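Local coordinates for CRISPR-associated protein (Thermus thermophilus, PDB 1WJ9) that probably cleaves CRISPR transcripts as an RNA-binding endoribonuclease of the Cse3 family and retains the mature crRNA after processing, at residues 41-46 against 192-197. Numbering follows the deposited sequence.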
ATOM      1  N   ARG A  41       6.339  15.841  -7.991  1.00 33.31           N
ATOM      2  CA  ARG A  41       5.387  16.187  -6.938  1.00 33.13           C
ATOM      3  C   ARG A  41       4.476  15.006  -6.608  1.00 30.49           C
ATOM      4  O   ARG A  41       3.425  15.182  -5.987  1.00 30.24           O
ATOM      5  CB  ARG A  41       4.514  17.372  -7.369  1.00 35.89           C
ATOM      6  CG  ARG A  41       5.249  18.493  -8.093  1.00 39.48           C
ATOM      7  CD  ARG A  41       4.401  19.760  -8.180  1.00 43.67           C
ATOM      8  NE  ARG A  41       2.981  19.488  -8.401  1.00 46.84           N
ATOM      9  CZ  ARG A  41       2.461  19.003  -9.525  1.00 47.35           C
ATOM     10  NH1 ARG A  41       3.239  18.729 -10.563  1.00 48.96           N
ATOM     11  NH2 ARG A  41       1.158  18.767  -9.601  1.00 48.12           N
ATOM     12  N   GLU A  42       4.898  13.801  -6.975  1.00 27.37           N
ATOM     13  CA  GLU A  42       4.065  12.627  -6.750  1.00 27.67           C
ATOM     14  C   GLU A  42       4.784  11.413  -6.161  1.00 26.17           C
ATOM     15  O   GLU A  42       5.989  11.230  -6.329  1.00 26.23           O
ATOM     16  CB  GLU A  42       3.370  12.254  -8.070  1.00 26.22           C
ATOM     17  CG  GLU A  42       2.316  11.157  -7.987  1.00 27.09           C
ATOM     18  CD  GLU A  42       1.207  11.483  -7.016  1.00 23.83           C
ATOM     19  OE1 GLU A  42       0.257  12.197  -7.392  1.00 24.34           O
ATOM     20  OE2 GLU A  42       1.287  11.016  -5.868  1.00 24.07           O
ATOM     21  N   ARG A  43       4.008  10.591  -5.461  1.00 25.28           N
ATOM     22  CA  ARG A  43       4.483   9.371  -4.833  1.00 23.91           C
ATOM     23  C   ARG A  43       3.315   8.392  -4.946  1.00 24.16           C
ATOM     24  O   ARG A  43       2.431   8.356  -4.095  1.00 21.43           O
ATOM     25  CB  ARG A  43       4.858   9.631  -3.365  1.00 26.51           C
ATOM     26  CG  ARG A  43       5.229   8.381  -2.556  1.00 28.63           C
ATOM     27  CD  ARG A  43       6.179   7.442  -3.301  1.00 30.50           C
ATOM     28  NE  ARG A  43       7.458   8.054  -3.661  1.00 34.39           N
ATOM     29  CZ  ARG A  43       8.511   8.151  -2.854  1.00 37.53           C
ATOM     30  NH1 ARG A  43       8.459   7.687  -1.608  1.00 35.62           N
ATOM     31  NH2 ARG A  43       9.647   8.663  -3.315  1.00 37.88           N
ATOM     32  N   LEU A  44       3.297   7.661  -6.057  1.00 21.17           N
ATOM     33  CA  LEU A  44       2.251   6.692  -6.351  1.00 20.41           C
ATOM     34  C   LEU A  44       2.491   5.389  -5.603  1.00 18.52           C
ATOM     35  O   LEU A  44       3.510   4.722  -5.799  1.00 18.51           O
ATOM     36  CB  LEU A  44       2.203   6.428  -7.868  1.00 20.67           C
ATOM     37  CG  LEU A  44       1.379   5.233  -8.348  1.00 21.06           C
ATOM     38  CD1 LEU A  44      -0.091   5.477  -8.054  1.00 21.37           C
ATOM     39  CD2 LEU A  44       1.605   5.014  -9.840  1.00 22.58           C
ATOM     40  N   LEU A  45       1.554   5.048  -4.725  1.00 18.51           N
ATOM     41  CA  LEU A  45       1.629   3.820  -3.944  1.00 18.03           C
ATOM     42  C   LEU A  45       0.314   3.073  -4.158  1.00 16.28           C
ATOM     43  O   LEU A  45      -0.738   3.690  -4.299  1.00 17.99           O
ATOM     44  CB  LEU A  45       1.777   4.143  -2.455  1.00 17.08           C
ATOM     45  CG  LEU A  45       2.964   5.001  -1.998  1.00 19.50           C
ATOM     46  CD1 LEU A  45       2.796   5.337  -0.517  1.00 18.93           C
ATOM     47  CD2 LEU A  45       4.275   4.265  -2.241  1.00 18.97           C
ATOM     48  N   TRP A  46       0.372   1.748  -4.184  1.00 16.38           N
ATOM     49  CA  TRP A  46      -0.838   0.955  -4.364  1.00 16.43           C
ATOM     50  C   TRP A  46      -0.694  -0.438  -3.786  1.00 16.47           C
ATOM     51  O   TRP A  46       0.403  -0.869  -3.430  1.00 16.98           O
ATOM     52  CB  TRP A  46      -1.222   0.856  -5.850  1.00 16.53           C
ATOM     53  CG  TRP A  46      -0.118   0.353  -6.743  1.00 17.15           C
ATOM     54  CD1 TRP A  46       0.872   1.098  -7.309  1.00 17.49           C
ATOM     55  CD2 TRP A  46       0.075  -0.990  -7.205  1.00 17.93           C
ATOM     56  NE1 TRP A  46       1.671   0.305  -8.104  1.00 18.35           N
ATOM     57  CE2 TRP A  46       1.202  -0.981  -8.057  1.00 18.13           C
ATOM     58  CE3 TRP A  46      -0.595  -2.204  -6.981  1.00 18.44           C
ATOM     59  CZ2 TRP A  46       1.676  -2.138  -8.691  1.00 19.26           C
ATOM     60  CZ3 TRP A  46      -0.120  -3.358  -7.609  1.00 19.22           C
ATOM     61  CH2 TRP A  46       1.005  -3.314  -8.455  1.00 18.32           C
ATOM     62  N   LEU A 192       2.922   7.816   5.940  1.00 15.39           N
ATOM     63  CA  LEU A 192       1.766   7.417   5.143  1.00 17.91           C
ATOM     64  C   LEU A 192       1.929   7.920   3.709  1.00 16.90           C
ATOM     65  O   LEU A 192       1.624   7.209   2.754  1.00 17.30           O
ATOM     66  CB  LEU A 192       0.471   7.977   5.741  1.00 17.29           C
ATOM     67  CG  LEU A 192       0.044   7.398   7.094  1.00 15.45           C
ATOM     68  CD1 LEU A 192      -1.203   8.110   7.580  1.00 17.19           C
ATOM     69  CD2 LEU A 192      -0.209   5.903   6.951  1.00 18.94           C
ATOM     70  N   ARG A 193       2.418   9.147   3.567  1.00 16.93           N
ATOM     71  CA  ARG A 193       2.621   9.749   2.247  1.00 18.40           C
ATOM     72  C   ARG A 193       3.788   9.137   1.483  1.00 19.36           C
ATOM     73  O   ARG A 193       3.763   9.041   0.253  1.00 20.85           O
ATOM     74  CB  ARG A 193       2.884  11.253   2.388  1.00 21.10           C
ATOM     75  CG  ARG A 193       1.680  12.078   2.817  1.00 25.77           C
ATOM     76  CD  ARG A 193       1.977  13.568   2.708  1.00 33.49           C
ATOM     77  NE  ARG A 193       2.205  14.187   4.012  1.00 43.09           N
ATOM     78  CZ  ARG A 193       3.366  14.689   4.425  1.00 44.09           C
ATOM     79  NH1 ARG A 193       4.439  14.657   3.643  1.00 44.13           N
ATOM     80  NH2 ARG A 193       3.449  15.231   5.630  1.00 45.88           N
ATOM     81  N   ARG A 194       4.816   8.747   2.228  1.00 17.89           N
ATOM     82  CA  ARG A 194       6.040   8.194   1.670  1.00 20.84           C
ATOM     83  C   ARG A 194       6.009   6.707   1.337  1.00 18.74           C
ATOM     84  O   ARG A 194       6.556   6.290   0.319  1.00 18.79           O
ATOM     85  CB  ARG A 194       7.191   8.478   2.644  1.00 20.10           C
ATOM     86  CG  ARG A 194       8.579   8.110   2.154  1.00 25.58           C
ATOM     87  CD  ARG A 194       9.648   8.432   3.208  1.00 25.03           C
ATOM     88  NE  ARG A 194       9.551   7.581   4.398  1.00 27.29           N
ATOM     89  CZ  ARG A 194       9.093   7.984   5.584  1.00 27.35           C
ATOM     90  NH1 ARG A 194       8.684   9.232   5.756  1.00 25.12           N
ATOM     91  NH2 ARG A 194       9.030   7.132   6.599  1.00 26.95           N
ATOM     92  N   GLY A 195       5.383   5.911   2.199  1.00 17.50           N
ATOM     93  CA  GLY A 195       5.359   4.475   1.984  1.00 17.91           C
ATOM     94  C   GLY A 195       6.435   3.836   2.848  1.00 19.12           C
ATOM     95  O   GLY A 195       7.367   4.519   3.294  1.00 18.81           O
ATOM     96  N   VAL A 196       6.338   2.525   3.054  1.00 18.25           N
ATOM     97  CA  VAL A 196       7.286   1.801   3.896  1.00 19.72           C
ATOM     98  C   VAL A 196       8.045   0.685   3.175  1.00 21.54           C
ATOM     99  O   VAL A 196       7.448  -0.290   2.719  1.00 19.67           O
ATOM    100  CB  VAL A 196       6.551   1.194   5.124  1.00 19.69           C
ATOM    101  CG1 VAL A 196       7.533   0.472   6.030  1.00 20.27           C
ATOM    102  CG2 VAL A 196       5.825   2.297   5.898  1.00 21.36           C
ATOM    103  N   GLY A 197       9.367   0.824   3.096  1.00 22.53           N
ATOM    104  CA  GLY A 197      10.183  -0.191   2.450  1.00 23.34           C
ATOM    105  C   GLY A 197      10.290  -0.056   0.942  1.00 23.42           C
ATOM    106  O   GLY A 197       9.589   0.754   0.339  1.00 24.55           O
TER
HETATM  107  O   HOH W   1       1.400   8.715  -1.425  1.00 18.01           O
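Arg43 and Leu45 meet the C-terminal end of helix 185-194 where the ferredoxin-like, RRM-like half of the chain faces the half that holds this helix; Arg43 lies just before edge strand 45-48, one of two in its sheet, and Leu45 on it. The last turn of a helix exposes carbonyl oxygens without backbone partners, and a long cationic side chain suits them. Arg43 has CG anti to its backbone N (chi1 174°), then bends at chi2 and chi3, which carries the guanidinium alongside Arg194. NH1 donates to Arg194 O at 3.0 Å, on a carbonyl lone pair and in the guanidinium plane, though the N-H...O angle is a modest 149°. Lys200 NZ shares that oxygen, so two cations converge on the helix end, whose partial negative charge would favour them. Arg194 contributes mainly this carbonyl and its CG, 3.8 Å from Arg43 NH1. Next to this bond, Leu45 CD1 packs 3.7 Å from Gly195 CA; a side chain there would point into Leu45 and, at phi 99°, also crowd the carbonyl of Arg194, so glycine fits. One water donates to both Arg43 O and Arg193 O, each at 2.9 Å.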